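Branched-chain-amino-acid aminotransferase (Pseudomonas sp. UW4, PDB 6JIF) catalyses the reversible, pyridoxal-5'-phosphate-dependent transfer of amino groups between branched-chain amino acids and 2-oxo acids. Local coordinates at residues T268-M282 against K336-E350. Residues are numbered along the deposited sequence; the frame is centred on the assembly and turned at random.
Sequences TRLSLIELAKTRLGM and KLYKELTGVQTGDIE. With PLP (pyridoxal-5'-phosphate), chain D.
Leu341 packs as a knob into the hole formed by Thr268, Ser271, Leu272 and Leu275, where helices 268-278 and 336-346 cross at 107°. With CG anti to the backbone N (chi1 178°), the branch extends into this hole; Leu341 CD2 lies 3.6 Å from Thr268 CG2 and Leu341 CD1 3.9 Å from Leu275 CD1. Leu275 also lays its two methyls against the aliphatic CG of Glu340, and Leu275 CD2 approaches Val344 CG2; cutting Leu275 back to an alanine would remove both methyls, which is likely to open a gap beside Leu341 and leave the Glu340 stem less firmly placed. Farther along, Leu280 CD1 meets Leu337 CD2 at 3.6 Å, while its CD2 slides past the stem of Lys336.

Polar contacts gather at Arg279. Arg279 NH1 (2.9 Å) and Arg279 NH2 (3.1 Å) both donate to the carbonyl O of Glu350, which lies in the guanidinium plane. The Glu340 carboxylate, turned 83° from that plane, makes a long salt bridge, Glu340 OE2 to Arg279 NH1 at 3.8 Å, and a water also bridges these two atoms.

At the other end, Thr268 donates through N and OG1 to PLP O1P. The N-terminal turn of helix 267-278, with Ile267 N also bonded to the cofactor, thus forms part of the phosphate-binding site of this class IV aminotransferase.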
ATOM      1  N   THR B 268      -6.099   5.276 -20.774  1.00 16.86           N
ATOM      2  CA  THR B 268      -6.144   6.510 -21.555  1.00 15.50           C
ATOM      3  C   THR B 268      -4.888   6.642 -22.379  1.00 15.06           C
ATOM      4  O   THR B 268      -4.961   6.927 -23.573  1.00 13.28           O
ATOM      5  CB  THR B 268      -6.346   7.708 -20.636  1.00 13.40           C
ATOM      6  OG1 THR B 268      -7.381   7.401 -19.680  1.00 15.32           O
ATOM      7  CG2 THR B 268      -6.701   9.023 -21.451  1.00 15.68           C
ATOM      8  N   ARG B 269      -3.722   6.357 -21.785  1.00 16.24           N
ATOM      9  CA  ARG B 269      -2.483   6.402 -22.551  1.00 16.18           C
ATOM     10  C   ARG B 269      -2.510   5.448 -23.739  1.00 15.97           C
ATOM     11  O   ARG B 269      -2.101   5.802 -24.850  1.00 15.55           O
ATOM     12  CB  ARG B 269      -1.296   6.069 -21.634  1.00 13.42           C
ATOM     13  CG  ARG B 269       0.014   5.990 -22.390  1.00 16.53           C
ATOM     14  CD  ARG B 269       1.133   5.462 -21.435  1.00 19.19           C
ATOM     15  NE  ARG B 269       1.143   4.007 -21.402  1.00 22.39           N
ATOM     16  CZ  ARG B 269       1.927   3.267 -20.619  1.00 28.29           C
ATOM     17  NH1 ARG B 269       2.784   3.839 -19.771  1.00 23.49           N
ATOM     18  NH2 ARG B 269       1.868   1.945 -20.680  1.00 28.26           N
ATOM     19  N   LEU B 270      -2.939   4.208 -23.506  1.00 12.91           N
ATOM     20  CA  LEU B 270      -3.049   3.242 -24.589  1.00 14.08           C
ATOM     21  C   LEU B 270      -3.986   3.736 -25.683  1.00 17.64           C
ATOM     22  O   LEU B 270      -3.711   3.562 -26.877  1.00 15.59           O
ATOM     23  CB  LEU B 270      -3.553   1.920 -24.014  1.00 14.08           C
ATOM     24  CG  LEU B 270      -3.738   0.810 -25.051  1.00 19.48           C
ATOM     25  CD1 LEU B 270      -2.353   0.363 -25.483  1.00 20.17           C
ATOM     26  CD2 LEU B 270      -4.507  -0.408 -24.458  1.00 23.39           C
ATOM     27  N   SER B 271      -5.105   4.341 -25.280  1.00 13.87           N
ATOM     28  CA  SER B 271      -6.069   4.857 -26.232  1.00 15.26           C
ATOM     29  C   SER B 271      -5.477   5.985 -27.056  1.00 15.01           C
ATOM     30  O   SER B 271      -5.702   6.070 -28.268  1.00 15.21           O
ATOM     31  CB  SER B 271      -7.327   5.300 -25.477  1.00 15.83           C
ATOM     32  OG  SER B 271      -7.971   4.160 -24.871  1.00 14.72           O
ATOM     33  N   LEU B 272      -4.780   6.921 -26.397  1.00 12.52           N
ATOM     34  CA  LEU B 272      -4.135   8.015 -27.129  1.00 13.22           C
ATOM     35  C   LEU B 272      -3.054   7.483 -28.062  1.00 16.83           C
ATOM     36  O   LEU B 272      -2.897   7.979 -29.182  1.00 15.84           O
ATOM     37  CB  LEU B 272      -3.548   9.031 -26.126  1.00 12.16           C
ATOM     38  CG  LEU B 272      -4.586   9.810 -25.307  1.00 15.78           C
ATOM     39  CD1 LEU B 272      -3.950  10.728 -24.271  1.00 18.09           C
ATOM     40  CD2 LEU B 272      -5.445  10.655 -26.290  1.00 16.43           C
ATOM     41  N   ILE B 273      -2.284   6.476 -27.629  1.00 14.59           N
ATOM     42  CA  ILE B 273      -1.265   5.901 -28.516  1.00 17.71           C
ATOM     43  C   ILE B 273      -1.920   5.335 -29.762  1.00 17.54           C
ATOM     44  O   ILE B 273      -1.460   5.569 -30.888  1.00 14.24           O
ATOM     45  CB  ILE B 273      -0.407   4.855 -27.772  1.00 16.22           C
ATOM     46  CG1 ILE B 273       0.539   5.561 -26.790  1.00 17.76           C
ATOM     47  CG2 ILE B 273       0.400   3.976 -28.754  1.00 16.10           C
ATOM     48  CD1 ILE B 273       1.217   4.646 -25.772  1.00 16.63           C
ATOM     49  N   GLU B 274      -3.022   4.588 -29.577  1.00 18.75           N
ATOM     50  CA  GLU B 274      -3.699   3.964 -30.712  1.00 15.20           C
ATOM     51  C   GLU B 274      -4.355   5.011 -31.611  1.00 17.40           C
ATOM     52  O   GLU B 274      -4.300   4.899 -32.839  1.00 16.73           O
ATOM     53  CB  GLU B 274      -4.705   2.922 -30.200  1.00 15.00           C
ATOM     54  CG  GLU B 274      -3.893   1.657 -29.742  1.00 19.41           C
ATOM     55  CD  GLU B 274      -4.586   0.564 -28.893  1.00 25.59           C
ATOM     56  OE1 GLU B 274      -5.527   0.820 -28.118  1.00 26.39           O
ATOM     57  OE2 GLU B 274      -4.079  -0.594 -28.962  1.00 30.73           O
ATOM     58  N   LEU B 275      -4.957   6.059 -31.032  1.00 15.49           N
ATOM     59  CA  LEU B 275      -5.584   7.068 -31.883  1.00 18.60           C
ATOM     60  C   LEU B 275      -4.526   7.881 -32.606  1.00 17.76           C
ATOM     61  O   LEU B 275      -4.692   8.212 -33.772  1.00 18.45           O
ATOM     62  CB  LEU B 275      -6.500   7.990 -31.079  1.00 15.19           C
ATOM     63  CG  LEU B 275      -7.763   7.306 -30.547  1.00 18.24           C
ATOM     64  CD1 LEU B 275      -8.392   8.238 -29.508  1.00 20.23           C
ATOM     65  CD2 LEU B 275      -8.760   6.959 -31.679  1.00 17.16           C
ATOM     66  N   ALA B 276      -3.422   8.200 -31.919  1.00 17.21           N
ATOM     67  CA  ALA B 276      -2.322   8.904 -32.553  1.00 17.80           C
ATOM     68  C   ALA B 276      -1.823   8.130 -33.759  1.00 18.40           C
ATOM     69  O   ALA B 276      -1.619   8.700 -34.828  1.00 19.81           O
ATOM     70  CB  ALA B 276      -1.166   9.097 -31.529  1.00 16.24           C
ATOM     71  N   LYS B 277      -1.612   6.811 -33.600  1.00 19.00           N
ATOM     72  CA  LYS B 277      -1.043   6.016 -34.685  1.00 23.21           C
ATOM     73  C   LYS B 277      -2.038   5.762 -35.798  1.00 22.99           C
ATOM     74  O   LYS B 277      -1.672   5.806 -36.979  1.00 19.69           O
ATOM     75  CB  LYS B 277      -0.539   4.681 -34.161  1.00 22.16           C
ATOM     76  CG  LYS B 277       0.768   4.756 -33.421  1.00 21.94           C
ATOM     77  CD  LYS B 277       1.219   3.269 -33.137  1.00 28.50           C
ATOM     78  CE  LYS B 277       2.129   3.132 -31.901  1.00 34.17           C
ATOM     79  NZ  LYS B 277       2.229   1.695 -31.462  1.00 32.57           N
ATOM     80  N   THR B 278      -3.272   5.393 -35.455  1.00 19.78           N
ATOM     81  CA  THR B 278      -4.196   4.894 -36.460  1.00 17.34           C
ATOM     82  C   THR B 278      -5.227   5.922 -36.921  1.00 19.28           C
ATOM     83  O   THR B 278      -5.937   5.657 -37.903  1.00 17.31           O
ATOM     84  CB  THR B 278      -4.924   3.647 -35.954  1.00 21.29           C
ATOM     85  OG1 THR B 278      -5.807   4.029 -34.897  1.00 18.66           O
ATOM     86  CG2 THR B 278      -3.892   2.679 -35.379  1.00 21.11           C
ATOM     87  N   ARG B 279      -5.397   7.032 -36.209  1.00 15.84           N
ATOM     88  CA  ARG B 279      -6.381   8.020 -36.635  1.00 16.03           C
ATOM     89  C   ARG B 279      -5.811   9.409 -36.897  1.00 17.67           C
ATOM     90  O   ARG B 279      -6.419  10.180 -37.663  1.00 18.83           O
ATOM     91  CB  ARG B 279      -7.546   8.097 -35.610  1.00 16.78           C
ATOM     92  CG  ARG B 279      -8.444   6.827 -35.590  1.00 16.24           C
ATOM     93  CD  ARG B 279      -9.245   6.699 -36.853  1.00 20.90           C
ATOM     94  NE  ARG B 279     -10.175   5.571 -36.701  1.00 20.45           N
ATOM     95  CZ  ARG B 279     -11.373   5.663 -36.125  1.00 23.06           C
ATOM     96  NH1 ARG B 279     -11.802   6.822 -35.681  1.00 19.40           N
ATOM     97  NH2 ARG B 279     -12.152   4.575 -36.010  1.00 22.00           N
ATOM     98  N   LEU B 280      -4.716   9.795 -36.229  1.00 16.45           N
ATOM     99  CA  LEU B 280      -4.198  11.157 -36.348  1.00 15.75           C
ATOM    100  C   LEU B 280      -2.920  11.266 -37.165  1.00 20.78           C
ATOM    101  O   LEU B 280      -2.373  12.364 -37.263  1.00 21.99           O
ATOM    102  CB  LEU B 280      -3.933  11.736 -34.950  1.00 14.88           C
ATOM    103  CG  LEU B 280      -5.230  11.710 -34.155  1.00 21.95           C
ATOM    104  CD1 LEU B 280      -5.013  11.943 -32.699  1.00 18.70           C
ATOM    105  CD2 LEU B 280      -6.167  12.790 -34.774  1.00 23.63           C
ATOM    106  N   GLY B 281      -2.413  10.157 -37.701  1.00 22.83           N
ATOM    107  CA  GLY B 281      -1.212  10.148 -38.513  1.00 25.90           C
ATOM    108  C   GLY B 281       0.035  10.538 -37.757  1.00 17.18           C
ATOM    109  O   GLY B 281       0.949  11.117 -38.347  1.00 25.58           O
ATOM    110  N   MET B 282       0.105  10.212 -36.466  1.00 17.12           N
ATOM    111  CA  MET B 282       1.244  10.590 -35.626  1.00 15.85           C
ATOM    112  C   MET B 282       2.182   9.413 -35.322  1.00 25.95           C
ATOM    113  O   MET B 282       1.768   8.248 -35.291  1.00 28.48           O
ATOM    114  CB  MET B 282       0.770  11.199 -34.305  1.00 14.89           C
ATOM    115  CG  MET B 282      -0.004  12.495 -34.501  1.00 25.48           C
ATOM    116  SD  MET B 282      -0.683  13.028 -32.908  1.00 27.96           S
ATOM    117  CE  MET B 282       0.827  13.546 -32.130  1.00 19.65           C
ATOM    118  N   LYS B 336      -6.114  18.610 -30.325  1.00 15.39           N
ATOM    119  CA  LYS B 336      -6.545  17.627 -31.320  1.00 15.95           C
ATOM    120  C   LYS B 336      -6.694  16.238 -30.696  1.00 17.96           C
ATOM    121  O   LYS B 336      -7.681  15.535 -30.968  1.00 16.97           O
ATOM    122  CB  LYS B 336      -5.547  17.627 -32.485  1.00 21.12           C
ATOM    123  CG  LYS B 336      -5.864  16.648 -33.617  1.00 27.23           C
ATOM    124  CD  LYS B 336      -4.847  16.766 -34.789  1.00 34.43           C
ATOM    125  CE  LYS B 336      -3.394  16.432 -34.345  1.00 38.93           C
ATOM    126  NZ  LYS B 336      -2.402  16.469 -35.489  1.00 40.88           N
ATOM    127  N   LEU B 337      -5.747  15.845 -29.842  1.00 13.52           N
ATOM    128  CA  LEU B 337      -5.851  14.579 -29.114  1.00 18.37           C
ATOM    129  C   LEU B 337      -7.078  14.559 -28.209  1.00 17.80           C
ATOM    130  O   LEU B 337      -7.780  13.562 -28.107  1.00 16.73           O
ATOM    131  CB  LEU B 337      -4.591  14.355 -28.274  1.00 14.53           C
ATOM    132  CG  LEU B 337      -3.324  14.006 -29.050  1.00 17.25           C
ATOM    133  CD1 LEU B 337      -2.078  14.218 -28.173  1.00 16.53           C
ATOM    134  CD2 LEU B 337      -3.370  12.559 -29.517  1.00 17.25           C
ATOM    135  N   TYR B 338      -7.298  15.629 -27.468  1.00 15.51           N
ATOM    136  CA  TYR B 338      -8.470  15.665 -26.606  1.00 17.46           C
ATOM    137  C   TYR B 338      -9.765  15.569 -27.426  1.00 12.87           C
ATOM    138  O   TYR B 338     -10.704  14.850 -27.050  1.00 16.23           O
ATOM    139  CB  TYR B 338      -8.436  16.958 -25.818  1.00 17.47           C
ATOM    140  CG  TYR B 338      -9.600  17.138 -24.915  1.00 17.31           C
ATOM    141  CD1 TYR B 338      -9.597  16.552 -23.665  1.00 18.71           C
ATOM    142  CD2 TYR B 338     -10.691  17.929 -25.302  1.00 18.39           C
ATOM    143  CE1 TYR B 338     -10.644  16.730 -22.814  1.00 25.49           C
ATOM    144  CE2 TYR B 338     -11.772  18.110 -24.448  1.00 21.04           C
ATOM    145  CZ  TYR B 338     -11.735  17.512 -23.202  1.00 26.85           C
ATOM    146  OH  TYR B 338     -12.801  17.660 -22.339  1.00 25.57           O
ATOM    147  N   LYS B 339      -9.815  16.274 -28.544  1.00 14.95           N
ATOM    148  CA  LYS B 339     -11.004  16.238 -29.407  1.00 13.91           C
ATOM    149  C   LYS B 339     -11.260  14.813 -29.888  1.00 16.49           C
ATOM    150  O   LYS B 339     -12.391  14.319 -29.841  1.00 18.96           O
ATOM    151  CB  LYS B 339     -10.821  17.166 -30.588  1.00 14.52           C
ATOM    152  CG  LYS B 339     -12.076  17.151 -31.522  1.00 30.31           C
ATOM    153  CD  LYS B 339     -12.086  18.279 -32.561  1.00 30.03           C
ATOM    154  CE  LYS B 339     -11.332  17.896 -33.825  1.00 38.29           C
ATOM    155  NZ  LYS B 339     -10.250  18.912 -34.192  1.00 45.73           N
ATOM    156  N   GLU B 340     -10.201  14.138 -30.337  1.00 20.95           N
ATOM    157  CA  GLU B 340     -10.360  12.795 -30.891  1.00 20.41           C
ATOM    158  C   GLU B 340     -10.832  11.813 -29.818  1.00 17.42           C
ATOM    159  O   GLU B 340     -11.779  11.015 -30.031  1.00 17.28           O
ATOM    160  CB  GLU B 340      -9.033  12.343 -31.514  1.00 16.59           C
ATOM    161  CG  GLU B 340      -9.103  10.979 -32.215  1.00 22.46           C
ATOM    162  CD  GLU B 340      -9.924  10.995 -33.539  1.00 25.70           C
ATOM    163  OE1 GLU B 340     -10.283  12.086 -34.064  1.00 25.15           O
ATOM    164  OE2 GLU B 340     -10.159   9.886 -34.132  1.00 28.82           O
ATOM    165  N   LEU B 341     -10.203  11.872 -28.650  1.00 16.61           N
ATOM    166  CA  LEU B 341     -10.489  10.906 -27.602  1.00 16.42           C
ATOM    167  C   LEU B 341     -11.885  11.118 -27.029  1.00 17.71           C
ATOM    168  O   LEU B 341     -12.655  10.161 -26.881  1.00 18.63           O
ATOM    169  CB  LEU B 341      -9.425  10.988 -26.503  1.00 11.99           C
ATOM    170  CG  LEU B 341      -9.789   9.972 -25.387  1.00 20.14           C
ATOM    171  CD1 LEU B 341      -9.958   8.501 -25.946  1.00 16.99           C
ATOM    172  CD2 LEU B 341      -8.744   9.982 -24.273  1.00 28.07           C
ATOM    173  N   THR B 342     -12.240  12.360 -26.709  1.00 14.13           N
ATOM    174  CA  THR B 342     -13.605  12.614 -26.224  1.00 13.33           C
ATOM    175  C   THR B 342     -14.662  12.331 -27.292  1.00 16.10           C
ATOM    176  O   THR B 342     -15.771  11.897 -26.957  1.00 16.99           O
ATOM    177  CB  THR B 342     -13.716  14.057 -25.709  1.00 17.53           C
ATOM    178  OG1 THR B 342     -13.501  15.007 -26.793  1.00 20.82           O
ATOM    179  CG2 THR B 342     -12.652  14.265 -24.611  1.00 17.83           C
ATOM    180  N   GLY B 343     -14.343  12.558 -28.573  1.00 14.82           N
ATOM    181  CA  GLY B 343     -15.296  12.226 -29.624  1.00 16.21           C
ATOM    182  C   GLY B 343     -15.565  10.731 -29.703  1.00 14.68           C
ATOM    183  O   GLY B 343     -16.716  10.313 -29.886  1.00 18.98           O
ATOM    184  N   VAL B 344     -14.518   9.915 -29.563  1.00 19.47           N
ATOM    185  CA  VAL B 344     -14.736   8.472 -29.569  1.00 17.85           C
ATOM    186  C   VAL B 344     -15.512   8.042 -28.328  1.00 22.15           C
ATOM    187  O   VAL B 344     -16.506   7.296 -28.426  1.00 19.43           O
ATOM    188  CB  VAL B 344     -13.399   7.748 -29.717  1.00 18.70           C
ATOM    189  CG1 VAL B 344     -13.568   6.249 -29.365  1.00 15.64           C
ATOM    190  CG2 VAL B 344     -12.855   7.989 -31.148  1.00 20.51           C
ATOM    191  N   GLN B 345     -15.143   8.588 -27.158  1.00 18.29           N
ATOM    192  CA  GLN B 345     -15.828   8.202 -25.920  1.00 19.29           C
ATOM    193  C   GLN B 345     -17.335   8.475 -26.005  1.00 21.17           C
ATOM    194  O   GLN B 345     -18.153   7.612 -25.635  1.00 19.78           O
ATOM    195  CB  GLN B 345     -15.183   8.926 -24.723  1.00 15.26           C
ATOM    196  CG  GLN B 345     -13.824   8.429 -24.409  1.00 21.37           C
ATOM    197  CD  GLN B 345     -13.097   9.324 -23.427  1.00 25.91           C
ATOM    198  OE1 GLN B 345     -13.369  10.531 -23.333  1.00 23.05           O
ATOM    199  NE2 GLN B 345     -12.156   8.742 -22.705  1.00 30.42           N
ATOM    200  N   THR B 346     -17.739   9.633 -26.555  1.00 21.93           N
ATOM    201  CA  THR B 346     -19.152   9.991 -26.580  1.00 16.08           C
ATOM    202  C   THR B 346     -19.930   9.541 -27.815  1.00 19.10           C
ATOM    203  O   THR B 346     -21.132   9.803 -27.878  1.00 24.82           O
ATOM    204  CB  THR B 346     -19.313  11.517 -26.439  1.00 22.98           C
ATOM    205  OG1 THR B 346     -18.662  12.171 -27.540  1.00 20.22           O
ATOM    206  CG2 THR B 346     -18.668  11.938 -25.164  1.00 25.09           C
ATOM    207  N   GLY B 347     -19.295   8.918 -28.812  1.00 18.36           N
ATOM    208  CA  GLY B 347     -20.023   8.520 -30.030  1.00 16.75           C
ATOM    209  C   GLY B 347     -20.127   9.561 -31.125  1.00 17.45           C
ATOM    210  O   GLY B 347     -20.833   9.306 -32.141  1.00 22.84           O
ATOM    211  N   ASP B 348     -19.469  10.711 -30.978  1.00 19.89           N
ATOM    212  CA  ASP B 348     -19.418  11.698 -32.058  1.00 19.55           C
ATOM    213  C   ASP B 348     -18.424  11.333 -33.152  1.00 19.82           C
ATOM    214  O   ASP B 348     -18.541  11.816 -34.292  1.00 20.62           O
ATOM    215  CB  ASP B 348     -19.096  13.061 -31.460  1.00 19.23           C
ATOM    216  CG  ASP B 348     -20.261  13.592 -30.688  1.00 23.02           C
ATOM    217  OD1 ASP B 348     -21.397  13.123 -30.964  1.00 28.68           O
ATOM    218  OD2 ASP B 348     -20.061  14.457 -29.823  1.00 32.05           O
ATOM    219  N   ILE B 349     -17.466  10.475 -32.839  1.00 16.54           N
ATOM    220  CA  ILE B 349     -16.463   9.978 -33.783  1.00 16.51           C
ATOM    221  C   ILE B 349     -16.512   8.462 -33.671  1.00 18.15           C
ATOM    222  O   ILE B 349     -16.480   7.922 -32.561  1.00 20.78           O
ATOM    223  CB  ILE B 349     -15.040  10.483 -33.452  1.00 20.07           C
ATOM    224  CG1 ILE B 349     -14.917  12.009 -33.610  1.00 18.71           C
ATOM    225  CG2 ILE B 349     -13.944   9.750 -34.322  1.00 21.84           C
ATOM    226  CD1 ILE B 349     -13.601  12.612 -32.983  1.00 19.65           C
ATOM    227  N   GLU B 350     -16.587   7.784 -34.811  1.00 17.03           N
ATOM    228  CA  GLU B 350     -16.697   6.344 -34.783  1.00 18.40           C
ATOM    229  C   GLU B 350     -15.474   5.749 -34.125  1.00 17.07           C
ATOM    230  O   GLU B 350     -14.338   6.089 -34.480  1.00 17.95           O
ATOM    231  CB  GLU B 350     -16.894   5.794 -36.197  1.00 18.02           C
ATOM    232  CG  GLU B 350     -17.060   4.281 -36.230  1.00 18.31           C
ATOM    233  CD  GLU B 350     -17.206   3.719 -37.637  1.00 20.86           C
ATOM    234  OE1 GLU B 350     -17.252   4.481 -38.619  1.00 23.53           O
ATOM    235  OE2 GLU B 350     -17.358   2.484 -37.741  1.00 21.07           O
TER
HETATM  236  N1  PLP D 401      -0.834   6.709 -13.642  1.00 18.12           N
HETATM  237  C2  PLP D 401      -1.105   6.222 -12.398  1.00 21.86           C
HETATM  238  C2A PLP D 401       0.013   6.247 -11.405  1.00 21.89           C
HETATM  239  C3  PLP D 401      -2.355   5.675 -12.105  1.00 26.89           C
HETATM  240  O3  PLP D 401      -2.587   5.141 -10.864  1.00 27.39           O
HETATM  241  C4  PLP D 401      -3.370   5.671 -13.097  1.00 26.24           C
HETATM  242  C4A PLP D 401      -4.669   4.913 -12.893  1.00 21.50           C
HETATM  243  C5  PLP D 401      -3.039   6.208 -14.356  1.00 21.81           C
HETATM  244  C6  PLP D 401      -1.788   6.692 -14.595  1.00 23.87           C
HETATM  245  C5A PLP D 401      -4.001   6.354 -15.493  1.00 22.42           C
HETATM  246  O4P PLP D 401      -4.587   5.149 -15.810  1.00 20.87           O
HETATM  247  P   PLP D 401      -5.932   5.161 -16.668  1.00 18.33           P
HETATM  248  O1P PLP D 401      -5.716   5.938 -17.944  1.00 17.61           O
HETATM  249  O2P PLP D 401      -6.123   3.666 -16.965  1.00 15.20           O
HETATM  250  O3P PLP D 401      -7.087   5.786 -15.891  1.00 20.47           O
HETATM  251  O   HOH W   1     -10.897   9.732 -36.536  1.00 21.62           O
HETATM  252  O   HOH W   2      -3.930  14.565 -37.735  1.00 28.22           O